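Side-chain contacts in proteinase K (Serratia sp., PDB 2B6N), which cleaves peptide bonds within proteins as a calcium-binding serine endopeptidase of the subtilisin-like (peptidase S8) family, related to proteinase K: residues V178-S183 / S188-Y193; N92-R97 / I114-N119; P228-V233 / N251-R256; S208-S213 / N218-T223; T40-L43 / E48-G51. All coordinates share one frame; numbering follows the deposited sequence.

Interaction 1 of 5, residues V178-S183 / S188-Y193; sequences VGSTTS and SSFSNY. With SO4 (sulfate ion), chain D.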
# COMPACT_ATOMS: atom_id res chain seq x y z
N VAL A 178 -0.99 7.61 3.54
CA VAL A 178 -1.20 7.85 2.11
C VAL A 178 -2.63 8.30 1.83
O VAL A 178 -3.59 7.58 2.12
CB VAL A 178 -0.85 6.56 1.29
CG1 VAL A 178 -0.95 6.82 -0.22
CG2 VAL A 178 0.56 6.04 1.66
N GLY A 179 -2.76 9.51 1.29
CA GLY A 179 -4.06 9.98 0.79
C GLY A 179 -4.28 9.54 -0.65
O GLY A 179 -3.36 9.07 -1.31
N SER A 180 -5.52 9.69 -1.12
CA SER A 180 -5.96 9.17 -2.42
C SER A 180 -6.23 10.29 -3.43
O SER A 180 -6.81 11.32 -3.07
CB SER A 180 -7.26 8.36 -2.23
OG SER A 180 -7.78 7.94 -3.47
N THR A 181 -5.84 10.07 -4.70
CA THR A 181 -6.17 10.99 -5.79
C THR A 181 -6.95 10.33 -6.92
O THR A 181 -6.98 9.10 -7.02
CB THR A 181 -4.90 11.60 -6.43
OG1 THR A 181 -4.09 10.54 -6.97
CG2 THR A 181 -4.08 12.40 -5.39
N THR A 182 -7.53 11.17 -7.78
CA THR A 182 -8.23 10.73 -8.99
C THR A 182 -7.33 10.90 -10.22
O THR A 182 -6.23 11.47 -10.14
CB THR A 182 -9.50 11.54 -9.22
OG1 THR A 182 -9.15 12.85 -9.67
CG2 THR A 182 -10.33 11.64 -7.92
N SER A 183 -7.82 10.42 -11.36
CA SER A 183 -7.05 10.50 -12.62
C SER A 183 -6.88 11.91 -13.18
O SER A 183 -6.12 12.08 -14.14
CB SER A 183 -7.66 9.56 -13.69
OG SER A 183 -9.00 9.94 -14.01
N SER A 188 -9.24 12.62 -4.02
CA SER A 188 -10.49 11.87 -4.08
C SER A 188 -11.46 12.42 -3.04
O SER A 188 -11.04 12.79 -1.94
CB SER A 188 -10.24 10.37 -3.80
OG SER A 188 -9.27 9.84 -4.72
N SER A 189 -12.76 12.46 -3.37
CA SER A 189 -13.74 13.12 -2.49
C SER A 189 -13.79 12.54 -1.08
O SER A 189 -14.12 13.26 -0.11
CB SER A 189 -15.14 13.07 -3.11
OG SER A 189 -15.55 11.72 -3.27
N PHE A 190 -13.47 11.25 -0.96
CA PHE A 190 -13.53 10.53 0.31
C PHE A 190 -12.19 10.60 1.07
O PHE A 190 -12.13 10.18 2.20
CB PHE A 190 -13.86 9.05 0.05
CG PHE A 190 -12.95 8.41 -0.95
CD1 PHE A 190 -11.66 8.04 -0.60
CD2 PHE A 190 -13.37 8.23 -2.27
CE1 PHE A 190 -10.79 7.48 -1.55
CE2 PHE A 190 -12.52 7.67 -3.21
CZ PHE A 190 -11.23 7.29 -2.85
N SER A 191 -11.12 11.08 0.43
CA SER A 191 -9.79 10.95 1.05
C SER A 191 -9.65 11.79 2.33
O SER A 191 -9.92 13.00 2.33
CB SER A 191 -8.65 11.32 0.09
OG SER A 191 -7.38 11.03 0.71
N ASN A 192 -9.20 11.14 3.40
CA ASN A 192 -8.74 11.90 4.55
C ASN A 192 -7.53 12.73 4.14
O ASN A 192 -6.92 12.49 3.09
CB ASN A 192 -8.41 10.97 5.72
CG ASN A 192 -9.65 10.38 6.36
OD1 ASN A 192 -10.77 10.82 6.09
ND2 ASN A 192 -9.46 9.39 7.23
N TYR A 193 -7.18 13.71 4.98
CA TYR A 193 -6.27 14.77 4.58
C TYR A 193 -5.59 15.31 5.85
O TYR A 193 -5.89 14.87 6.98
CB TYR A 193 -7.04 15.88 3.83
CG TYR A 193 -8.20 16.45 4.61
CD1 TYR A 193 -7.98 17.37 5.63
CD2 TYR A 193 -9.52 16.06 4.34
CE1 TYR A 193 -9.03 17.90 6.38
CE2 TYR A 193 -10.58 16.59 5.09
CZ TYR A 193 -10.31 17.51 6.10
OH TYR A 193 -11.32 18.04 6.85
S SO4 D . -14.06 10.49 -6.41
O1 SO4 D . -14.67 10.77 -7.71
O2 SO4 D . -15.08 10.27 -5.39
O3 SO4 D . -13.26 11.66 -6.00
O4 SO4 D . -13.29 9.26 -6.54

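Interaction 2 of 5, residues N92-R97 / I114-N119; sequences NVVGVR and INWVKN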
# COMPACT_ATOMS: atom_id res chain seq x y z
N ASN A 92 8.53 -10.15 -3.57
CA ASN A 92 7.87 -11.23 -2.82
C ASN A 92 6.70 -10.68 -2.03
O ASN A 92 6.79 -9.59 -1.46
CB ASN A 92 8.87 -11.92 -1.91
CG ASN A 92 10.06 -12.42 -2.68
OD1 ASN A 92 9.90 -13.27 -3.56
ND2 ASN A 92 11.24 -11.86 -2.40
N VAL A 93 5.59 -11.42 -2.01
CA VAL A 93 4.36 -11.00 -1.37
C VAL A 93 4.04 -12.00 -0.27
O VAL A 93 4.01 -13.21 -0.53
CB VAL A 93 3.17 -10.92 -2.36
CG1 VAL A 93 1.84 -10.61 -1.63
CG2 VAL A 93 3.45 -9.87 -3.44
N VAL A 94 3.81 -11.49 0.93
CA VAL A 94 3.43 -12.33 2.08
C VAL A 94 2.11 -11.83 2.69
O VAL A 94 2.00 -10.70 3.16
CB VAL A 94 4.55 -12.39 3.17
CG1 VAL A 94 4.06 -13.22 4.39
CG2 VAL A 94 5.82 -12.97 2.61
N GLY A 95 1.11 -12.70 2.68
CA GLY A 95 -0.18 -12.38 3.27
C GLY A 95 -0.20 -12.54 4.78
O GLY A 95 0.20 -13.58 5.33
N VAL A 96 -0.64 -11.48 5.46
CA VAL A 96 -0.85 -11.49 6.91
C VAL A 96 -2.32 -11.16 7.11
O VAL A 96 -2.72 -10.01 6.98
CB VAL A 96 0.09 -10.49 7.64
CG1 VAL A 96 -0.07 -10.61 9.15
CG2 VAL A 96 1.54 -10.81 7.26
N ARG A 97 -3.13 -12.19 7.37
CA ARG A 97 -4.58 -12.00 7.42
C ARG A 97 -5.06 -11.57 8.81
O ARG A 97 -4.99 -12.33 9.80
CB ARG A 97 -5.32 -13.25 6.90
CG ARG A 97 -6.84 -13.16 7.04
CD ARG A 97 -7.54 -14.35 6.38
NE ARG A 97 -8.99 -14.20 6.36
CZ ARG A 97 -9.87 -15.07 6.88
NH1 ARG A 97 -9.47 -16.19 7.48
NH2 ARG A 97 -11.17 -14.80 6.80
N ILE A 114 0.78 -6.95 12.98
CA ILE A 114 1.90 -5.99 12.97
C ILE A 114 3.12 -6.64 13.64
O ILE A 114 4.23 -6.64 13.09
CB ILE A 114 1.54 -4.69 13.70
CG1 ILE A 114 0.41 -3.94 12.98
CG2 ILE A 114 2.77 -3.77 13.81
CD1 ILE A 114 -0.32 -2.88 13.83
N ASN A 115 2.89 -7.19 14.83
CA ASN A 115 3.96 -7.81 15.59
C ASN A 115 4.54 -8.97 14.82
O ASN A 115 5.75 -9.16 14.80
CB ASN A 115 3.49 -8.27 16.98
CG ASN A 115 3.18 -7.11 17.92
OD1 ASN A 115 3.64 -5.98 17.73
ND2 ASN A 115 2.40 -7.39 18.96
N TRP A 116 3.67 -9.75 14.16
CA TRP A 116 4.12 -10.89 13.37
C TRP A 116 5.13 -10.45 12.31
O TRP A 116 6.18 -11.08 12.17
CB TRP A 116 2.96 -11.68 12.73
CG TRP A 116 3.43 -12.97 12.09
CD1 TRP A 116 3.54 -14.20 12.68
CD2 TRP A 116 3.93 -13.13 10.76
NE1 TRP A 116 4.03 -15.12 11.80
CE2 TRP A 116 4.29 -14.49 10.61
CE3 TRP A 116 4.09 -12.25 9.68
CZ2 TRP A 116 4.81 -14.99 9.41
CZ3 TRP A 116 4.60 -12.76 8.47
CH2 TRP A 116 4.95 -14.12 8.36
N VAL A 117 4.81 -9.39 11.58
CA VAL A 117 5.75 -8.84 10.57
C VAL A 117 7.08 -8.43 11.22
O VAL A 117 8.16 -8.80 10.72
CB VAL A 117 5.14 -7.65 9.77
CG1 VAL A 117 6.19 -7.03 8.80
CG2 VAL A 117 3.90 -8.11 8.98
N LYS A 118 7.01 -7.66 12.32
CA LYS A 118 8.19 -7.25 13.09
C LYS A 118 9.09 -8.45 13.43
O LYS A 118 10.31 -8.40 13.25
CB LYS A 118 7.79 -6.51 14.37
CG LYS A 118 8.98 -6.09 15.24
CD LYS A 118 8.53 -5.32 16.46
CE LYS A 118 7.89 -6.24 17.50
NZ LYS A 118 7.35 -5.43 18.64
N ASN A 119 8.47 -9.52 13.91
CA ASN A 119 9.21 -10.68 14.38
C ASN A 119 9.70 -11.60 13.28
O ASN A 119 10.64 -12.36 13.50
CB ASN A 119 8.42 -11.43 15.46
CG ASN A 119 8.14 -10.57 16.68
OD1 ASN A 119 8.95 -9.71 17.05
ND2 ASN A 119 6.99 -10.77 17.29

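Interaction 3 of 5, residues P228-V233 / N251-R256; sequences PHVAGV and NLLKTR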
# COMPACT_ATOMS: atom_id res chain seq x y z
N PRO A 228 -1.04 0.78 -1.35
CA PRO A 228 -0.16 -0.17 -2.04
C PRO A 228 0.66 0.41 -3.20
O PRO A 228 1.72 -0.14 -3.54
CB PRO A 228 -1.13 -1.24 -2.56
CG PRO A 228 -2.44 -0.57 -2.62
CD PRO A 228 -2.44 0.32 -1.38
N HIS A 229 0.19 1.50 -3.83
CA HIS A 229 1.06 2.13 -4.85
C HIS A 229 2.35 2.58 -4.15
O HIS A 229 3.47 2.37 -4.68
CB HIS A 229 0.38 3.34 -5.52
CG HIS A 229 -0.72 2.99 -6.48
ND1 HIS A 229 -2.01 2.74 -6.07
CD2 HIS A 229 -0.73 2.92 -7.84
CE1 HIS A 229 -2.77 2.50 -7.13
NE2 HIS A 229 -2.01 2.59 -8.22
N VAL A 230 2.21 3.19 -2.97
CA VAL A 230 3.36 3.69 -2.20
C VAL A 230 4.22 2.55 -1.66
O VAL A 230 5.46 2.62 -1.73
CB VAL A 230 2.91 4.67 -1.07
CG1 VAL A 230 4.14 5.21 -0.26
CG2 VAL A 230 2.14 5.85 -1.67
N ALA A 231 3.58 1.51 -1.14
CA ALA A 231 4.30 0.31 -0.70
C ALA A 231 5.12 -0.31 -1.84
O ALA A 231 6.27 -0.72 -1.65
CB ALA A 231 3.32 -0.73 -0.12
N GLY A 232 4.53 -0.34 -3.04
CA GLY A 232 5.20 -0.86 -4.22
C GLY A 232 6.42 -0.04 -4.59
O GLY A 232 7.45 -0.59 -4.93
N VAL A 233 6.32 1.29 -4.49
CA VAL A 233 7.46 2.17 -4.77
C VAL A 233 8.55 2.04 -3.71
O VAL A 233 9.73 2.02 -4.03
CB VAL A 233 7.02 3.64 -5.00
CG1 VAL A 233 8.23 4.60 -5.12
CG2 VAL A 233 6.15 3.75 -6.28
N ASN A 251 12.13 9.56 3.49
CA ASN A 251 12.74 10.76 2.92
C ASN A 251 12.87 10.72 1.40
O ASN A 251 12.63 11.75 0.73
CB ASN A 251 14.11 11.02 3.54
CG ASN A 251 14.72 12.33 3.06
OD1 ASN A 251 15.75 12.32 2.39
ND2 ASN A 251 14.09 13.45 3.39
N LEU A 252 13.23 9.56 0.86
CA LEU A 252 13.41 9.38 -0.58
C LEU A 252 12.07 9.48 -1.30
O LEU A 252 11.97 10.11 -2.35
CB LEU A 252 14.09 8.06 -0.90
CG LEU A 252 14.77 7.91 -2.26
CD1 LEU A 252 15.81 9.05 -2.53
CD2 LEU A 252 15.43 6.56 -2.31
N LEU A 253 11.04 8.86 -0.73
CA LEU A 253 9.69 9.01 -1.27
C LEU A 253 9.31 10.49 -1.37
O LEU A 253 8.76 10.93 -2.39
CB LEU A 253 8.66 8.26 -0.41
CG LEU A 253 8.55 6.74 -0.60
CD1 LEU A 253 7.80 6.08 0.58
CD2 LEU A 253 7.85 6.43 -1.92
N LYS A 254 9.60 11.24 -0.31
CA LYS A 254 9.24 12.64 -0.23
C LYS A 254 10.08 13.51 -1.17
O LYS A 254 9.54 14.41 -1.80
CB LYS A 254 9.35 13.16 1.20
CG LYS A 254 8.29 12.61 2.15
CD LYS A 254 8.47 13.19 3.54
N THR A 255 11.38 13.23 -1.26
CA THR A 255 12.26 14.06 -2.12
C THR A 255 12.06 13.76 -3.61
O THR A 255 12.26 14.64 -4.46
CB THR A 255 13.78 13.97 -1.75
OG1 THR A 255 14.26 12.65 -1.99
CG2 THR A 255 14.04 14.36 -0.31
N ARG A 256 11.66 12.54 -3.93
CA ARG A 256 11.42 12.14 -5.33
C ARG A 256 10.01 12.47 -5.83
O ARG A 256 9.76 12.46 -7.05
CB ARG A 256 11.72 10.63 -5.50
CG ARG A 256 13.23 10.35 -5.54
CD ARG A 256 13.55 8.86 -5.72
NE ARG A 256 14.98 8.61 -5.90
CZ ARG A 256 15.51 7.39 -6.07
NH1 ARG A 256 14.72 6.31 -6.08
NH2 ARG A 256 16.82 7.23 -6.24

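Interaction 4 of 5, residues S208-S213 / N218-T223; sequences SSWYTS and NTISGT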
# COMPACT_ATOMS: atom_id res chain seq x y z
N SER A 208 -7.08 -4.01 -10.29
CA SER A 208 -6.08 -4.96 -9.78
C SER A 208 -6.71 -6.36 -9.70
O SER A 208 -7.85 -6.55 -10.13
CB SER A 208 -5.57 -4.52 -8.40
OG SER A 208 -4.44 -5.27 -8.00
N SER A 209 -5.97 -7.32 -9.14
CA SER A 209 -6.42 -8.69 -8.99
C SER A 209 -7.56 -8.80 -7.98
O SER A 209 -7.76 -7.90 -7.16
CB SER A 209 -5.22 -9.55 -8.55
OG SER A 209 -4.42 -8.79 -7.67
N TRP A 210 -8.31 -9.90 -8.04
CA TRP A 210 -9.45 -10.13 -7.14
C TRP A 210 -9.51 -11.63 -6.85
O TRP A 210 -8.95 -12.43 -7.60
CB TRP A 210 -10.75 -9.68 -7.81
CG TRP A 210 -11.97 -9.56 -6.89
CD1 TRP A 210 -13.14 -10.29 -6.95
CD2 TRP A 210 -12.13 -8.64 -5.81
NE1 TRP A 210 -14.02 -9.88 -5.96
CE2 TRP A 210 -13.42 -8.86 -5.25
CE3 TRP A 210 -11.31 -7.63 -5.27
CZ2 TRP A 210 -13.90 -8.12 -4.16
CZ3 TRP A 210 -11.80 -6.88 -4.19
CH2 TRP A 210 -13.09 -7.14 -3.65
N TYR A 211 -10.18 -11.99 -5.76
CA TYR A 211 -10.07 -13.34 -5.18
C TYR A 211 -10.96 -14.41 -5.82
O TYR A 211 -10.79 -15.59 -5.54
CB TYR A 211 -10.35 -13.27 -3.67
CG TYR A 211 -11.84 -13.34 -3.31
CD1 TYR A 211 -12.36 -14.47 -2.65
CD2 TYR A 211 -12.71 -12.31 -3.64
CE1 TYR A 211 -13.73 -14.55 -2.34
CE2 TYR A 211 -14.07 -12.38 -3.33
CZ TYR A 211 -14.57 -13.50 -2.67
OH TYR A 211 -15.92 -13.56 -2.36
N THR A 212 -11.88 -14.02 -6.70
CA THR A 212 -12.92 -14.96 -7.18
C THR A 212 -12.41 -16.02 -8.17
O THR A 212 -13.03 -17.09 -8.30
CB THR A 212 -14.13 -14.21 -7.75
OG1 THR A 212 -13.69 -13.30 -8.77
CG2 THR A 212 -14.86 -13.42 -6.66
N SER A 213 -11.28 -15.76 -8.83
CA SER A 213 -10.58 -16.76 -9.66
C SER A 213 -9.12 -16.34 -9.87
O SER A 213 -8.73 -15.20 -9.52
CB SER A 213 -11.26 -16.94 -11.03
OG SER A 213 -10.81 -15.97 -11.96
N ASN A 218 -10.81 -6.52 -10.35
CA ASN A 218 -11.87 -5.69 -9.76
C ASN A 218 -11.35 -4.26 -9.84
O ASN A 218 -10.12 -4.05 -9.86
CB ASN A 218 -12.16 -6.10 -8.31
CG ASN A 218 -13.51 -5.59 -7.76
OD1 ASN A 218 -13.86 -5.87 -6.60
ND2 ASN A 218 -14.26 -4.85 -8.56
N THR A 219 -12.27 -3.31 -9.95
CA THR A 219 -11.92 -1.89 -9.97
C THR A 219 -12.68 -1.24 -8.83
O THR A 219 -13.91 -1.26 -8.80
CB THR A 219 -12.28 -1.23 -11.33
OG1 THR A 219 -11.58 -1.92 -12.37
CG2 THR A 219 -11.86 0.24 -11.34
N ILE A 220 -11.93 -0.68 -7.88
CA ILE A 220 -12.50 -0.19 -6.62
C ILE A 220 -11.77 1.08 -6.21
O ILE A 220 -10.72 1.39 -6.76
CB ILE A 220 -12.54 -1.26 -5.49
CG1 ILE A 220 -11.24 -2.03 -5.37
CG2 ILE A 220 -13.69 -2.30 -5.73
CD1 ILE A 220 -11.21 -3.01 -4.17
N SER A 221 -12.33 1.81 -5.25
CA SER A 221 -11.77 3.10 -4.86
C SER A 221 -11.50 3.11 -3.37
O SER A 221 -12.24 2.50 -2.58
CB SER A 221 -12.74 4.23 -5.20
OG SER A 221 -12.99 4.33 -6.60
N GLY A 222 -10.44 3.82 -2.98
CA GLY A 222 -10.17 3.99 -1.54
C GLY A 222 -8.74 4.41 -1.30
O GLY A 222 -7.87 4.19 -2.14
N THR A 223 -8.49 5.01 -0.14
CA THR A 223 -7.10 5.15 0.34
C THR A 223 -6.44 3.77 0.48
O THR A 223 -5.22 3.66 0.43
CB THR A 223 -7.00 5.95 1.66
OG1 THR A 223 -7.89 5.39 2.65
CG2 THR A 223 -7.39 7.40 1.41

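Interaction 5 of 5, residues T40-L43 / E48-G51; sequences TGVL and EFGG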
# COMPACT_ATOMS: atom_id res chain seq x y z
N THR A 40 -7.08 -8.73 4.33
CA THR A 40 -8.06 -9.82 4.36
C THR A 40 -7.47 -11.17 3.92
O THR A 40 -8.20 -12.15 3.83
CB THR A 40 -9.29 -9.53 3.47
OG1 THR A 40 -8.88 -9.43 2.10
CG2 THR A 40 -10.02 -8.26 3.90
N GLY A 41 -6.16 -11.19 3.66
CA GLY A 41 -5.49 -12.37 3.11
C GLY A 41 -5.15 -12.10 1.65
O GLY A 41 -5.46 -11.04 1.14
N VAL A 42 -4.52 -13.07 0.98
CA VAL A 42 -4.17 -12.93 -0.44
C VAL A 42 -4.46 -14.24 -1.14
O VAL A 42 -4.11 -15.31 -0.62
CB VAL A 42 -2.66 -12.57 -0.66
CG1 VAL A 42 -2.35 -12.47 -2.15
CG2 VAL A 42 -2.27 -11.26 0.04
N LEU A 43 -5.09 -14.17 -2.32
CA LEU A 43 -5.22 -15.36 -3.16
C LEU A 43 -3.85 -15.65 -3.78
O LEU A 43 -3.49 -15.09 -4.82
CB LEU A 43 -6.30 -15.16 -4.24
CG LEU A 43 -6.59 -16.42 -5.09
CD1 LEU A 43 -7.37 -17.46 -4.28
CD2 LEU A 43 -7.33 -16.06 -6.38
N GLU A 48 -1.54 -13.09 -11.34
CA GLU A 48 -0.74 -11.88 -11.10
C GLU A 48 0.59 -12.09 -10.37
O GLU A 48 1.54 -11.34 -10.58
CB GLU A 48 -1.56 -10.81 -10.37
CG GLU A 48 -2.51 -10.02 -11.31
CD GLU A 48 -1.76 -9.25 -12.37
OE1 GLU A 48 -1.17 -8.20 -12.06
OE2 GLU A 48 -1.75 -9.72 -13.53
N PHE A 49 0.64 -13.10 -9.49
CA PHE A 49 1.79 -13.24 -8.59
C PHE A 49 2.85 -14.19 -9.10
O PHE A 49 4.00 -14.13 -8.66
CB PHE A 49 1.32 -13.62 -7.17
CG PHE A 49 0.33 -12.66 -6.59
CD1 PHE A 49 -0.97 -13.06 -6.30
CD2 PHE A 49 0.69 -11.32 -6.39
CE1 PHE A 49 -1.90 -12.15 -5.80
CE2 PHE A 49 -0.23 -10.40 -5.89
CZ PHE A 49 -1.53 -10.82 -5.59
N GLY A 50 2.47 -15.09 -10.01
CA GLY A 50 3.43 -16.02 -10.60
C GLY A 50 4.27 -16.76 -9.57
O GLY A 50 5.47 -16.94 -9.76
N GLY A 51 3.66 -17.19 -8.48
CA GLY A 51 4.43 -17.92 -7.46
C GLY A 51 5.07 -17.07 -6.38
O GLY A 51 5.53 -17.61 -5.37

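Interaction 1 of 5, residues V178-S183 / S188-Y193
A buried, hydroxyl-rich contact joins Ser-180, near the end of strand 176-181 in the parallel sheet of the subtilisin-like fold, to Ser-188 and Ser-191, the two ends of the type I beta turn 188-191 in the loop that follows. Three hydrogen bonds tie turn to strand. Ser-191 holds OG on the side away from its own backbone N (chi1 -174°), where it receives Ser-180 N at 2.9 Å in a nearly straight bond (174°). The same OG donates to Asn-192 O, in the carbonyl plane and on a lone pair, so two bonds fix the rotation of this hydroxyl. Ser-188 N reaches Ser-180 O at 2.9 Å from above the carbonyl plane. Between the two segments Ser-180 OG and Ser-188 OG meet at 2.7 Å, either able to be the donor, and Ser-188 OG has a further partner in Ser-204 OG. Phe-190 packs beside this pair, with Ser-188 CB over one ring face, toward the rim, and Ser-180 OG 3.6 Å from Phe-190 CZ; the ring also packs on the bound peptide. A sulfate, most likely a crystallisation additive, takes Ser-189 N on its O3 at 2.8 Å and Ser-189 OG on its O2 at 2.6 Å.

Interaction 2 of 5, residues N92-R97 / I114-N119
The indole of Trp-116 meets Val-94 and Val-96 with its six-membered ring, and both valine methyls approach that ring at a slant, neither squarely over a face nor at an edge. This is helix-on-sheet packing in the alpha/beta fold of the subtilase catalytic domain: strand 92-97, helix 107-120 and strand 125-129 form a beta-alpha-beta crossover that passes strand 34-39. The strand and helix segments run roughly antiparallel, at 146°, with their axes 9.6 Å apart at closest approach.

Trp-116 extends CG opposite its backbone N (chi1 -171°), which carries the benzene half of the indole out to the strand. There Val-96 CG2 lies 3.8 Å from Trp-116 CE3 and about as far from CZ3. Two residues earlier on the strand, Val-94 CG1 reaches Trp-116 CZ3 at 4.1 Å, the two side chains crossing at about a right angle. The valines thus use different branches, CG1 of Val-94 and CG2 of Val-96, to meet the same six-membered ring.

No hydrogen bond links the two segments; the contact is wholly apolar. Phe-36 of the neighbouring strand 34-39 touches Val-94, Trp-116 and Val-117, extending the hydrophobic layer between helix and sheet. On the helix, Val-117 follows the tryptophan and adds a second helix contact to Val-96, its CG2 standing 4.0 Å from Val-96 CG2.

Interaction 3 of 5, residues P228-V233 / N251-R256
Leu-253 reaches across to Val-230 and Val-233 in a buried helix-helix contact of the subtilisin-like fold, between helix 246-256 and helix 223-240, the long central helix with the predicted catalytic Ser-224 near its start. Early in the second segment Leu-252 turns its side chain toward Arg-256; next comes Leu-253, the residue that makes the crossing. Its CG lies opposite the carbonyl carbon (chi1 -79°), and the two methyls of the fork are shared between two valines one helical turn apart: CD1 meets Val-230 CG1 at 3.9 Å, while CD2 meets Val-233 CG1 at 3.7 Å. Both valines offer the same branch, the one lying away from the backbone N. No polar atom takes part across the segments. Ile-176 of strand 176-181 touches both Leu-253 and Val-230, so the junction of the helices is packed against the central sheet as well. Farther along, Arg-256 links the segment back to the later part of helix 223-240, through a salt bridge from NH1 to Glu-240 OE1 and a cation-pi contact with Tyr-237. Its guanidinium has Leu-252 CD2 over the centre of one face, 3.8 Å above the plane.

Interaction 4 of 5, residues S208-S213 / N218-T223
Backbone hydrogen bonds join Ser-208 and Asn-218 as an antiparallel hydrogen-bonded pair in the beta hairpin of strands 206-209 and 217-220. Ser-208 N donates to Asn-218 O at 3.1 Å, and Asn-218 N returns a bond to Ser-208 O at 3.0 Å. Asn-218 O also accepts from His-75 NE2 of helix 72-81, and Ser-208 OG is hydrogen-bonded to His-75 O, so the same histidine fastens both strands to that helix.

Contacts on the indole of Trp-210 form the second group. The side chains of Trp-210 and Asn-218 run side by side in the same direction, each with CG opposite its backbone N, and the end of the amide lies over one ring face, the two planes 81° apart. Asn-218 CB lies 3.5 Å from Trp-210 CE3. The opposite face is met by Tyr-211, whose CD2 lies 3.6 Å above the indole plane, toward the rim.

Apolar packing is the third kind: Ile-220 comes across the indole at about a right angle, its CD1 3.9 Å from Trp-210 CZ3. Ile-220 packs on the bound peptide too, and the backbone of Ser-221 hydrogen-bonds to it. The paired backbones thus fix the register, while the indole, met on one face by Asn-218 and on the other by Tyr-211, packs beside the strand that leads to the peptide and on to the predicted catalytic serine, Ser-224.

Interaction 5 of 5, residues T40-L43 / E48-G51
The backbones bearing Val-42, Leu-43 and Phe-49 keep well apart, with 9.1 Å between Leu-43 CA and Phe-49 CA at the nearest. Both belong to the connection between strands 34-39 and 53-58 in the subtilisin-like parallel sheet, a loop that begins just after the predicted catalytic Asp-39. Gly-41, Gly-50 and Gly-51 all have positive phi, that of Gly-41 being 107°.

The gap between the backbones is bridged by the phenyl ring of Phe-49, which reaches toward Val-42 with CG beside its backbone N (chi1 -56°). Val-42 CG1, the branch lying away from the valine N, stands 3.7 Å from Phe-49 CE1 and 3.9 Å from Phe-49 CZ, approaching the ring at a slant. Ala-77 of helix 72-81, the helix that starts at the predicted catalytic His-72, touches both side chains and so packs beside the pair; Ser-209 of strand 206-209 also touches Phe-49.

Leu-43 N is hydrogen-bonded to Thr-74 OG1, which ties the loop to the same helix. The carbonyl of Leu-43 instead faces the aromatic rim: Leu-43 O lies at the edge of Phe-49, near the ring plane, 3.5 Å from CE1 and 3.6 Å from CD1.

How the interactions relate
The five contacts lie in one catalytic domain, several of them near the predicted charge-relay residues. Interactions 1 and 4 meet where Phe-190 CE1 lies 3.5 Å from Gly-222 CA, and both reach the bound peptide; the side chain of Phe-190 is about 8 Å from that of Ser-224, and that of Ile-220 about 5 Å from that of His-72. Interaction 3 continues inward from interaction 1, with Val-178 CG1 3.5 Å from Val-230 CG2. On the Asp-39 side, interaction 5 touches interaction 2 through Gly-95 CA and Val-42 CG2, 4.0 Å apart, and touches interaction 4 through Leu-43 CD2 and Ser-213 O at 3.5 Å. Interactions 1 and 2 reach the same parallel sheet, their centres about 26 Å apart.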